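Local coordinates for PA_0080 (PDB 3ZHN), which is a lipoprotein of the bacterial type VI secretion system, TssJ1, and probably serves as an outer-membrane component of its membrane-spanning complex, at residues A[34-39]-A[154-159]; A[41-46]-A[52-57]; A[59-62]-A[66-69]; A[72-75]-A[81-84]; A[89-94]-A[103-108]. All coordinates share one frame; numbering follows the deposited sequence.

Interaction 1 of 5, residues A[34-39]-A[154-159]; sequences VIWLHA and VARPAP
W36 and R156 form a cation-pi stack on the outer surface of one sheet of a beta sandwich, where strand 31-39 meets the chain end that follows strand 151-155. Strand 139-146 runs between these two strands, so R156 has to reach over it. V34 comes first; its CG1 lies over one face of the W36 indole, offset toward the rim. The opposite face of that indole takes the R156 guanidinium, which lies flat on it with centres 3.6 Å apart and planes at 7°. CZ of R156 stands 3.6 Å from the centroid of the six-membered ring, 14° off its normal, and the closest pair is W36 CE2 with R156 NH1 at 3.4 Å. The arginine stretches out as far as CG and CD, then bends (chi3 -70°), which lays the planar group on the ring; its CD makes a CH-pi contact with the same six-membered ring. Two residues on, H38 sits at the edge of the guanidinium. R156 NH2, in a salt bridge, and H38 NE2 both bond to D143 OD1 of the intervening strand, while H38 ND1 binds E100. Across the segments, H38 CE1 lies 4.4 Å from R156 NH2.

Interaction 2 of 5, residues A[41-46]-A[52-57]; sequences PNLNPS and APLRLR
This is a largely buried loop-to-strand contact at one end of the beta sandwich, where the connection between its two sheets turns into strand 54-61. Segment 41-46 belongs to the loop that leaves strand 31-39, and L43 and N44 meet A52, P53 and L54 by two hydrogen bonds and a leucine pair. The first bond joins backbone to backbone: A52 N donates to L43 O at 3.0 Å, with an N-H...O angle of 163°. The second uses a side chain. N44 ND2 donates to P53 O at 3.0 Å and 164°, and this acceptor lies only 3° out of the plane of the N44 amide, although the donor is tilted from the plane of the P53 carbonyl. The other end of the same amide is held too, because N44 OD1 accepts from the backbone N of R121; with bonds at both ends, the rotation of the amide is fixed and its oxygen and nitrogen are told apart. Beside this polar pair, L43 and L54 cross at about a right angle. Both leucines also touch L146 of strand 139-146, in the other sheet, so the loop contributes to the interior between the sheets. L54 has a branch for each partner: CD1 lies against the amide of N44, 3.9 Å from its ND2, while CD2 meets L43 CD1 at 3.7 Å.

Interaction 3 of 5, residues A[59-62]-A[66-69]; sequences YELK and AFGR
The end of strand 54-61 and the short, weakly bonded helix 65-69 face each other at a distance, the nearest CA atoms being those of L61 and F67, 8.5 Å apart, and the gap is bridged by side chains alone. The strand belongs to one sheet of a beta sandwich whose outer face carries the short helices. F67 has its CG anti to the backbone N (chi1 -178°), which sends the ring from the helix toward the strand, where Y59 and L61, two residues apart, both project to meet it. With Y59 the pairing is edge-to-face: the edge of F67 is turned toward the face of the tyrosine, with centroids 5.0 Å apart and planes at 60°. The leading atom is F67 CE1, which comes over the Y59 face near its rim and lies 3.6 Å from Y59 CD1. L61 approaches differently, laying one methyl over a ring face. Its CD1 is 4.0 Å from the F67 centroid and 24° off the ring normal, a CH-pi contact that comes closest at F67 CG, 3.7 Å away. V117 of strand 113-118 touches both rings, and L83 of helix 79-83 touches L61 and F67. The Y59 hydroxyl bonds to the backbone O of L75. Between the segments the chemistry is wholly apolar and aromatic, consistent with helix 65-69 being seated on the sheet by ring and methyl packing.

Interaction 4 of 5, residues A[72-75]-A[81-84]; sequences YFAL and STLG
L75 overlaps L83 through the ends of the two side chains, CD2 of L75 lying 4.0 Å from CD1 and 4.1 Å from CD2 of L83, so that one methyl of the first leucine rests against the fork of the second. The side chains cross at about a right angle. They belong to two consecutive short helices, 72-77 and 79-83, in the helical layer that covers one sheet of the beta sandwich. L75 leaves its backbone beside L83 and only its end comes near, by way of CD2 and not of the extended CD1 branch. On their buried sides both leucines reach F67 of helix 65-69, and L75 also packs on V117 of the sheet. Farther from the sheet, A74 and T82 form the second half of the contact, where the CA atoms come within 6.2 Å. The A74 methyl lies 3.5 Å from T82 OG1 and 4.0 Å from T82 CG2, facing both branches of the threonine. T82 OG1 is also 3.2 Å from A74 O, but its hydrogen bond goes to the backbone O of N78, four residues back, just before helix 79-83. The chemistry therefore divides by depth: a leucine pair on the sheet-facing side, and on the side farther from the sheet a small methyl against a hydroxyl already bonded to N78, so the two helices are held together here by van der Waals contact.

Interaction 5 of 5, residues A[89-94]-A[103-108]; sequences EQDEFL and IERTLD
D91 OD2 is gripped by two nitrogens of R105, NE and NH2, each at 3.1 Å, in a side-on salt bridge that converges on a single oxygen. Both donors meet it near the guanidinium plane, but the N-H...O angles of 147° and 143° are bent, as expected when two N-H groups share one acceptor atom. Seen from the carboxylate, NE lies nearly along the C-O axis of OD2 and NH2 well above the plane, since the two flat groups are turned 66° against each other. A kink at the second torsion of the arginine accompanies this pose, and NH1 makes a weak bond to E104 O. Next along, F93 and I103 reach toward each other from opposite directions, with F93 CZ 3.9 Å from I103 CD1. R105 NH2 is equally near F93 CZ, and I103 CD1 also lies over one guanidinium face, so the charged and apolar parts interlock. The strands run antiparallel, yet their axes stay 11.7 Å apart, too far for backbone pairing. Instead 87-95 pairs with strand 54-61 and 100-107 with strand 31-39: these are edge strands of two different sheets, facing each other across one margin of a beta sandwich.

Overall arrangement
The five contacts sample a two-sheet sandwich and the helical layer over it. Interactions 2, 3 and 5 all reach the sheet containing strand 54-61, whereas 1 and 5 share the other sheet, so interaction 5 joins the two. Interactions 3 and 4, with centres 9 Å apart, touch each other and build one continuous helical cover. Charge keeps to the surface: contacts 1 and 5 each use an arginine, flat on an indole in one and side-on to a carboxylate in the other. Buried interaction 3 is aromatic and aliphatic, partly buried 4 is mostly aliphatic, and buried 2 alone adds backbone and amide bonds in its loop.

Interaction 1 of 5, residues A[34-39]-A[154-159]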
# COMPACT_ATOMS: atom_id res chain seq x y z
N VAL A 34 9.72 1.08 8.19
CA VAL A 34 9.71 2.44 7.80
C VAL A 34 9.43 2.51 6.31
O VAL A 34 10.11 1.83 5.53
CB VAL A 34 11.01 3.21 8.13
CG1 VAL A 34 10.80 4.70 7.88
CG2 VAL A 34 11.40 3.03 9.61
N ILE A 35 8.42 3.31 5.94
CA ILE A 35 8.06 3.51 4.58
C ILE A 35 8.16 4.97 4.24
O ILE A 35 7.51 5.82 4.92
CB ILE A 35 6.62 3.05 4.29
CG1 ILE A 35 6.50 1.51 4.45
CG2 ILE A 35 6.16 3.48 2.87
CD1 ILE A 35 5.07 1.04 4.50
N TRP A 36 8.92 5.23 3.18
CA TRP A 36 8.92 6.54 2.56
C TRP A 36 8.03 6.47 1.34
O TRP A 36 8.31 5.70 0.37
CB TRP A 36 10.31 6.98 2.14
CG TRP A 36 11.17 7.36 3.28
CD1 TRP A 36 11.40 8.65 3.78
CD2 TRP A 36 11.98 6.48 4.05
NE1 TRP A 36 12.31 8.60 4.80
CE2 TRP A 36 12.64 7.28 5.01
CE3 TRP A 36 12.20 5.09 4.05
CZ2 TRP A 36 13.53 6.76 5.93
CZ3 TRP A 36 13.10 4.58 4.98
CH2 TRP A 36 13.75 5.41 5.90
N LEU A 37 6.97 7.28 1.36
CA LEU A 37 5.98 7.32 0.27
C LEU A 37 6.30 8.50 -0.62
O LEU A 37 6.40 9.62 -0.13
CB LEU A 37 4.55 7.53 0.83
CG LEU A 37 3.88 6.50 1.77
CD1 LEU A 37 2.57 7.06 2.29
CD2 LEU A 37 3.63 5.23 0.97
N HIS A 38 6.44 8.27 -1.94
CA HIS A 38 6.79 9.28 -2.87
C HIS A 38 5.69 9.33 -3.91
O HIS A 38 5.55 8.42 -4.72
CB HIS A 38 8.12 8.92 -3.59
CG HIS A 38 9.21 8.53 -2.69
ND1 HIS A 38 9.88 9.41 -1.86
CD2 HIS A 38 9.75 7.31 -2.49
CE1 HIS A 38 10.79 8.74 -1.18
NE2 HIS A 38 10.71 7.46 -1.51
N ALA A 39 4.88 10.39 -3.86
CA ALA A 39 3.82 10.56 -4.84
C ALA A 39 4.40 11.31 -6.01
O ALA A 39 4.85 12.45 -5.87
CB ALA A 39 2.64 11.30 -4.23
N VAL A 154 10.50 -0.54 -3.48
CA VAL A 154 11.95 -0.76 -3.52
C VAL A 154 12.48 -0.84 -2.06
O VAL A 154 12.10 -0.04 -1.22
CB VAL A 154 12.73 0.36 -4.29
CG1 VAL A 154 14.22 0.08 -4.34
CG2 VAL A 154 12.25 0.52 -5.74
N ALA A 155 13.24 -1.88 -1.78
CA ALA A 155 13.86 -2.00 -0.46
C ALA A 155 14.90 -0.89 -0.27
O ALA A 155 15.67 -0.63 -1.21
CB ALA A 155 14.44 -3.40 -0.29
N ARG A 156 14.88 -0.25 0.88
CA ARG A 156 15.87 0.78 1.28
C ARG A 156 16.82 0.17 2.32
O ARG A 156 16.40 -0.21 3.40
CB ARG A 156 15.26 2.10 1.82
CG ARG A 156 16.36 3.16 1.94
CD ARG A 156 16.08 4.48 2.63
NE ARG A 156 15.18 5.34 1.89
CZ ARG A 156 14.95 6.64 2.13
NH1 ARG A 156 15.53 7.30 3.14
NH2 ARG A 156 14.12 7.30 1.33
N PRO A 157 18.11 0.06 1.98
CA PRO A 157 19.01 -0.46 2.98
C PRO A 157 19.22 0.50 4.17
O PRO A 157 19.00 1.70 4.08
CB PRO A 157 20.31 -0.65 2.22
CG PRO A 157 20.29 0.24 1.04
CD PRO A 157 18.80 0.39 0.71
N ALA A 158 19.72 -0.09 5.24
CA ALA A 158 20.33 0.65 6.33
C ALA A 158 21.46 1.53 5.78
O ALA A 158 22.00 1.26 4.74
CB ALA A 158 20.88 -0.36 7.32
N PRO A 159 21.91 2.54 6.56
CA PRO A 159 21.48 2.89 7.89
C PRO A 159 20.14 3.61 7.95
O PRO A 159 19.67 3.77 9.11
CB PRO A 159 22.65 3.75 8.45
CG PRO A 159 23.29 4.33 7.26
CD PRO A 159 23.12 3.31 6.19
OXT PRO A 159 19.60 4.05 6.94

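Interaction 2 of 5, residues A[41-46]-A[52-57]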
# COMPACT_ATOMS: atom_id res chain seq x y z
N PRO A 41 5.10 13.46 -9.50
CA PRO A 41 4.52 14.64 -10.11
C PRO A 41 3.39 14.36 -11.06
O PRO A 41 2.53 15.17 -11.21
CB PRO A 41 5.71 15.22 -10.90
CG PRO A 41 6.94 14.76 -10.23
CD PRO A 41 6.58 13.40 -9.70
N ASN A 42 3.45 13.24 -11.73
CA ASN A 42 2.42 12.80 -12.66
C ASN A 42 1.38 11.79 -12.04
O ASN A 42 0.86 10.91 -12.73
CB ASN A 42 3.05 12.26 -13.95
CG ASN A 42 3.94 11.07 -13.72
OD1 ASN A 42 4.20 10.71 -12.57
ND2 ASN A 42 4.41 10.43 -14.83
N LEU A 43 1.22 11.87 -10.73
CA LEU A 43 0.31 11.01 -9.99
C LEU A 43 -1.08 10.94 -10.62
O LEU A 43 -1.67 11.95 -10.90
CB LEU A 43 0.18 11.57 -8.58
CG LEU A 43 -0.63 10.76 -7.55
CD1 LEU A 43 0.17 9.49 -7.19
CD2 LEU A 43 -0.81 11.59 -6.30
N ASN A 44 -1.62 9.74 -10.78
CA ASN A 44 -3.04 9.48 -11.04
C ASN A 44 -3.70 10.52 -11.94
O ASN A 44 -4.65 11.17 -11.55
CB ASN A 44 -3.80 9.40 -9.74
CG ASN A 44 -5.18 8.81 -9.92
OD1 ASN A 44 -5.46 8.02 -10.83
ND2 ASN A 44 -6.06 9.20 -9.05
N PRO A 45 -3.21 10.66 -13.19
CA PRO A 45 -3.71 11.79 -14.02
C PRO A 45 -5.13 11.63 -14.48
O PRO A 45 -5.61 10.52 -14.71
CB PRO A 45 -2.71 11.80 -15.21
CG PRO A 45 -2.20 10.39 -15.25
CD PRO A 45 -2.06 9.98 -13.84
N SER A 46 -5.73 12.76 -14.73
CA SER A 46 -7.03 12.82 -15.33
C SER A 46 -6.96 12.30 -16.77
O SER A 46 -5.87 12.06 -17.33
CB SER A 46 -7.51 14.22 -15.47
OG SER A 46 -6.77 14.97 -16.37
N ALA A 52 -3.48 14.30 -10.27
CA ALA A 52 -4.60 14.42 -9.32
C ALA A 52 -4.26 13.62 -8.08
O ALA A 52 -3.44 12.72 -8.12
CB ALA A 52 -5.86 13.89 -9.99
N PRO A 53 -4.96 13.85 -6.98
CA PRO A 53 -4.73 13.06 -5.82
C PRO A 53 -5.06 11.59 -5.96
O PRO A 53 -5.81 11.20 -6.84
CB PRO A 53 -5.66 13.71 -4.76
CG PRO A 53 -5.87 15.12 -5.23
CD PRO A 53 -5.93 14.92 -6.74
N LEU A 54 -4.46 10.80 -5.09
CA LEU A 54 -4.57 9.35 -5.07
C LEU A 54 -4.85 8.91 -3.61
O LEU A 54 -4.03 9.17 -2.71
CB LEU A 54 -3.34 8.66 -5.58
CG LEU A 54 -3.34 7.13 -5.58
CD1 LEU A 54 -4.31 6.66 -6.65
CD2 LEU A 54 -1.89 6.68 -5.94
N ARG A 55 -5.95 8.18 -3.43
CA ARG A 55 -6.21 7.50 -2.16
C ARG A 55 -5.44 6.19 -2.11
O ARG A 55 -5.54 5.40 -3.02
CB ARG A 55 -7.71 7.25 -1.98
CG ARG A 55 -8.12 6.67 -0.61
CD ARG A 55 -9.64 6.70 -0.45
N LEU A 56 -4.71 6.00 -1.02
CA LEU A 56 -3.95 4.77 -0.79
C LEU A 56 -4.41 4.16 0.52
O LEU A 56 -4.55 4.86 1.53
CB LEU A 56 -2.44 5.07 -0.72
CG LEU A 56 -1.48 3.91 -0.57
CD1 LEU A 56 -1.47 2.95 -1.76
CD2 LEU A 56 -0.10 4.42 -0.26
N ARG A 57 -4.56 2.84 0.50
CA ARG A 57 -4.88 2.05 1.67
C ARG A 57 -3.75 1.03 1.88
O ARG A 57 -3.32 0.36 0.96
CB ARG A 57 -6.23 1.36 1.44

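Interaction 3 of 5, residues A[59-62]-A[66-69]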
# COMPACT_ATOMS: atom_id res chain seq x y z
N TYR A 59 -2.75 -2.27 4.29
CA TYR A 59 -3.37 -3.37 5.04
C TYR A 59 -2.28 -4.21 5.74
O TYR A 59 -1.28 -4.62 5.10
CB TYR A 59 -4.14 -4.29 4.08
CG TYR A 59 -5.18 -3.64 3.24
CD1 TYR A 59 -4.86 -2.82 2.15
CD2 TYR A 59 -6.51 -3.82 3.52
CE1 TYR A 59 -5.85 -2.29 1.38
CE2 TYR A 59 -7.50 -3.29 2.74
CZ TYR A 59 -7.19 -2.47 1.68
OH TYR A 59 -8.18 -1.88 0.87
N GLU A 60 -2.44 -4.38 7.05
CA GLU A 60 -1.64 -5.35 7.76
C GLU A 60 -2.41 -6.67 7.73
O GLU A 60 -3.59 -6.73 8.12
CB GLU A 60 -1.38 -4.88 9.20
CG GLU A 60 -0.53 -3.68 9.33
CD GLU A 60 -0.02 -3.49 10.77
OE1 GLU A 60 -0.00 -4.47 11.60
OE2 GLU A 60 0.37 -2.37 11.07
N LEU A 61 -1.72 -7.71 7.27
CA LEU A 61 -2.30 -9.03 6.95
C LEU A 61 -1.59 -10.18 7.67
O LEU A 61 -0.36 -10.20 7.71
CB LEU A 61 -2.29 -9.24 5.45
CG LEU A 61 -3.07 -8.21 4.58
CD1 LEU A 61 -2.66 -8.37 3.13
CD2 LEU A 61 -4.57 -8.39 4.70
N LYS A 62 -2.37 -11.15 8.15
CA LYS A 62 -1.81 -12.40 8.60
C LYS A 62 -1.52 -13.39 7.44
O LYS A 62 -0.63 -14.19 7.52
CB LYS A 62 -2.75 -13.09 9.58
CG LYS A 62 -3.11 -12.26 10.76
CD LYS A 62 -3.91 -13.09 11.79
CE LYS A 62 -4.43 -12.25 12.92
NZ LYS A 62 -5.22 -13.13 13.84
N ALA A 66 -6.29 -14.45 0.00
CA ALA A 66 -7.57 -13.82 -0.31
C ALA A 66 -7.41 -12.39 -0.75
O ALA A 66 -8.07 -11.96 -1.70
CB ALA A 66 -8.51 -13.89 0.92
N PHE A 67 -6.55 -11.63 -0.06
CA PHE A 67 -6.27 -10.28 -0.41
C PHE A 67 -5.97 -10.12 -1.92
O PHE A 67 -6.49 -9.26 -2.59
CB PHE A 67 -5.12 -9.73 0.45
CG PHE A 67 -4.81 -8.29 0.15
CD1 PHE A 67 -5.57 -7.26 0.66
CD2 PHE A 67 -3.76 -7.98 -0.68
CE1 PHE A 67 -5.25 -5.97 0.36
CE2 PHE A 67 -3.45 -6.66 -0.99
CZ PHE A 67 -4.19 -5.68 -0.49
N GLY A 68 -5.04 -10.94 -2.39
CA GLY A 68 -4.60 -10.93 -3.81
C GLY A 68 -5.63 -11.40 -4.83
O GLY A 68 -5.41 -11.14 -6.02
N ARG A 69 -6.68 -12.10 -4.36
CA ARG A 69 -7.76 -12.61 -5.21
C ARG A 69 -9.01 -11.78 -5.22
O ARG A 69 -9.94 -12.06 -5.98
CB ARG A 69 -8.18 -14.02 -4.72
CG ARG A 69 -7.14 -15.05 -5.04
CD ARG A 69 -7.51 -16.35 -4.33
NE ARG A 69 -6.61 -17.46 -4.65
CZ ARG A 69 -6.62 -18.67 -4.11
NH1 ARG A 69 -7.45 -18.96 -3.13
NH2 ARG A 69 -5.79 -19.62 -4.58

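Interaction 4 of 5, residues A[72-75]-A[81-84]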
# COMPACT_ATOMS: atom_id res chain seq x y z
N TYR A 72 -11.61 -5.17 -6.24
CA TYR A 72 -11.39 -3.84 -5.73
C TYR A 72 -12.47 -3.36 -4.75
O TYR A 72 -12.12 -2.93 -3.66
CB TYR A 72 -11.27 -2.85 -6.87
CG TYR A 72 -11.02 -1.45 -6.40
CD1 TYR A 72 -12.06 -0.65 -6.04
CD2 TYR A 72 -9.70 -0.96 -6.33
CE1 TYR A 72 -11.85 0.66 -5.59
CE2 TYR A 72 -9.45 0.29 -5.86
CZ TYR A 72 -10.53 1.13 -5.51
OH TYR A 72 -10.32 2.41 -5.01
N PHE A 73 -13.74 -3.39 -5.14
CA PHE A 73 -14.77 -2.90 -4.26
C PHE A 73 -14.84 -3.69 -2.92
O PHE A 73 -15.15 -3.15 -1.84
CB PHE A 73 -16.16 -2.91 -4.89
CG PHE A 73 -16.41 -1.81 -5.91
CD1 PHE A 73 -16.20 -0.50 -5.60
CD2 PHE A 73 -16.96 -2.14 -7.17
CE1 PHE A 73 -16.49 0.49 -6.54
CE2 PHE A 73 -17.25 -1.17 -8.10
CZ PHE A 73 -17.05 0.14 -7.77
N ALA A 74 -14.52 -4.97 -3.00
CA ALA A 74 -14.58 -5.84 -1.83
C ALA A 74 -13.46 -5.38 -0.84
O ALA A 74 -13.67 -5.33 0.35
CB ALA A 74 -14.41 -7.32 -2.25
N LEU A 75 -12.29 -5.05 -1.35
CA LEU A 75 -11.15 -4.62 -0.51
C LEU A 75 -11.34 -3.22 0.05
O LEU A 75 -10.73 -2.88 1.12
CB LEU A 75 -9.84 -4.63 -1.33
CG LEU A 75 -9.32 -6.02 -1.61
CD1 LEU A 75 -8.06 -5.99 -2.43
CD2 LEU A 75 -9.14 -6.86 -0.33
N SER A 81 -15.34 -7.98 6.00
CA SER A 81 -16.16 -9.10 5.57
C SER A 81 -15.38 -9.98 4.59
O SER A 81 -15.48 -11.20 4.62
CB SER A 81 -17.46 -8.60 4.92
OG SER A 81 -18.11 -9.71 4.36
N THR A 82 -14.61 -9.35 3.72
CA THR A 82 -13.93 -10.04 2.62
C THR A 82 -12.71 -10.85 3.16
O THR A 82 -12.50 -11.99 2.74
CB THR A 82 -13.45 -9.00 1.61
OG1 THR A 82 -14.60 -8.36 1.04
CG2 THR A 82 -12.61 -9.66 0.52
N LEU A 83 -11.99 -10.28 4.13
CA LEU A 83 -10.73 -10.85 4.60
C LEU A 83 -10.80 -11.57 5.94
O LEU A 83 -9.96 -12.41 6.25
CB LEU A 83 -9.66 -9.76 4.61
CG LEU A 83 -9.42 -9.13 3.24
CD1 LEU A 83 -8.50 -7.93 3.50
CD2 LEU A 83 -8.95 -10.15 2.16
N GLY A 84 -11.84 -11.24 6.72
CA GLY A 84 -12.06 -11.85 8.05
C GLY A 84 -10.83 -11.73 8.90
O GLY A 84 -10.22 -10.66 9.02

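Interaction 5 of 5, residues A[89-94]-A[103-108]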
# COMPACT_ATOMS: atom_id res chain seq x y z
N GLU A 89 -5.33 -4.65 10.32
CA GLU A 89 -5.52 -3.23 10.35
C GLU A 89 -5.59 -2.72 8.93
O GLU A 89 -4.92 -3.27 8.02
CB GLU A 89 -4.37 -2.55 11.12
CG GLU A 89 -4.38 -1.07 11.13
CD GLU A 89 -3.17 -0.47 11.85
OE1 GLU A 89 -2.57 -1.14 12.73
OE2 GLU A 89 -2.85 0.69 11.54
N GLN A 90 -6.34 -1.66 8.74
CA GLN A 90 -6.34 -0.92 7.49
C GLN A 90 -6.14 0.60 7.70
O GLN A 90 -6.86 1.17 8.52
CB GLN A 90 -7.69 -0.97 6.85
CG GLN A 90 -8.34 -2.22 6.54
CD GLN A 90 -9.78 -1.89 6.21
OE1 GLN A 90 -10.70 -2.09 7.06
NE2 GLN A 90 -9.98 -1.32 5.03
N ASP A 91 -5.22 1.23 7.00
CA ASP A 91 -4.87 2.60 7.12
C ASP A 91 -5.11 3.31 5.79
O ASP A 91 -4.88 2.71 4.76
CB ASP A 91 -3.40 2.74 7.45
CG ASP A 91 -3.00 2.00 8.69
OD1 ASP A 91 -3.84 1.61 9.57
OD2 ASP A 91 -1.81 1.87 8.85
N GLU A 92 -5.57 4.56 5.82
CA GLU A 92 -5.91 5.25 4.59
C GLU A 92 -5.25 6.60 4.58
O GLU A 92 -5.30 7.33 5.58
CB GLU A 92 -7.41 5.48 4.52
CG GLU A 92 -7.80 6.07 3.18
CD GLU A 92 -9.27 6.36 3.13
OE1 GLU A 92 -9.99 5.40 3.34
OE2 GLU A 92 -9.70 7.52 2.90
N PHE A 93 -4.74 6.98 3.41
CA PHE A 93 -3.99 8.22 3.16
C PHE A 93 -4.54 8.81 1.87
O PHE A 93 -4.89 8.05 0.99
CB PHE A 93 -2.50 7.96 2.91
CG PHE A 93 -1.88 7.00 3.87
CD1 PHE A 93 -1.96 5.64 3.70
CD2 PHE A 93 -1.11 7.48 4.90
CE1 PHE A 93 -1.36 4.79 4.57
CE2 PHE A 93 -0.49 6.62 5.77
CZ PHE A 93 -0.61 5.28 5.61
N LEU A 94 -4.57 10.13 1.76
CA LEU A 94 -4.80 10.80 0.50
C LEU A 94 -3.55 11.59 0.13
O LEU A 94 -3.17 12.51 0.86
CB LEU A 94 -5.99 11.77 0.60
CG LEU A 94 -6.32 12.54 -0.68
CD1 LEU A 94 -6.87 11.60 -1.75
CD2 LEU A 94 -7.40 13.60 -0.39
N ILE A 103 6.37 7.14 7.09
CA ILE A 103 5.58 6.47 8.10
C ILE A 103 6.36 5.36 8.73
O ILE A 103 7.15 4.70 8.09
CB ILE A 103 4.21 5.98 7.57
CG1 ILE A 103 4.34 4.92 6.56
CG2 ILE A 103 3.39 7.14 6.99
CD1 ILE A 103 3.03 4.19 6.30
N GLU A 104 6.14 5.13 10.02
CA GLU A 104 6.89 4.07 10.70
C GLU A 104 5.87 3.34 11.55
O GLU A 104 4.99 3.97 12.12
CB GLU A 104 7.97 4.70 11.58
CG GLU A 104 8.79 3.69 12.38
CD GLU A 104 10.07 4.25 13.03
OE1 GLU A 104 10.43 5.44 12.70
OE2 GLU A 104 10.80 3.45 13.81
N ARG A 105 5.96 2.00 11.54
CA ARG A 105 5.03 1.14 12.21
C ARG A 105 5.89 0.01 12.80
O ARG A 105 6.91 -0.34 12.23
CB ARG A 105 4.05 0.44 11.23
CG ARG A 105 3.26 1.25 10.24
CD ARG A 105 1.87 1.37 10.80
NE ARG A 105 0.98 2.24 10.04
CZ ARG A 105 1.06 3.58 10.01
NH1 ARG A 105 2.00 4.29 10.65
NH2 ARG A 105 0.19 4.23 9.32
N THR A 106 5.44 -0.54 13.89
CA THR A 106 5.75 -1.89 14.27
C THR A 106 4.59 -2.75 13.90
O THR A 106 3.40 -2.45 14.18
CB THR A 106 6.06 -2.05 15.73
OG1 THR A 106 4.90 -1.68 16.49
CG2 THR A 106 7.29 -1.17 16.03
N LEU A 107 4.91 -3.80 13.22
CA LEU A 107 3.86 -4.64 12.72
C LEU A 107 3.49 -5.51 13.80
O LEU A 107 4.31 -6.01 14.57
CB LEU A 107 4.26 -5.49 11.56
CG LEU A 107 4.76 -4.71 10.37
CD1 LEU A 107 4.75 -5.66 9.21
CD2 LEU A 107 3.90 -3.49 10.05
N ASP A 108 2.18 -5.63 13.93
CA ASP A 108 1.69 -6.61 14.82
C ASP A 108 2.51 -7.97 14.76
O ASP A 108 2.97 -8.48 13.69
CB ASP A 108 0.18 -6.80 14.59
CG ASP A 108 -0.51 -7.46 15.81
OD1 ASP A 108 -0.47 -8.72 15.87
OD2 ASP A 108 -1.05 -6.72 16.72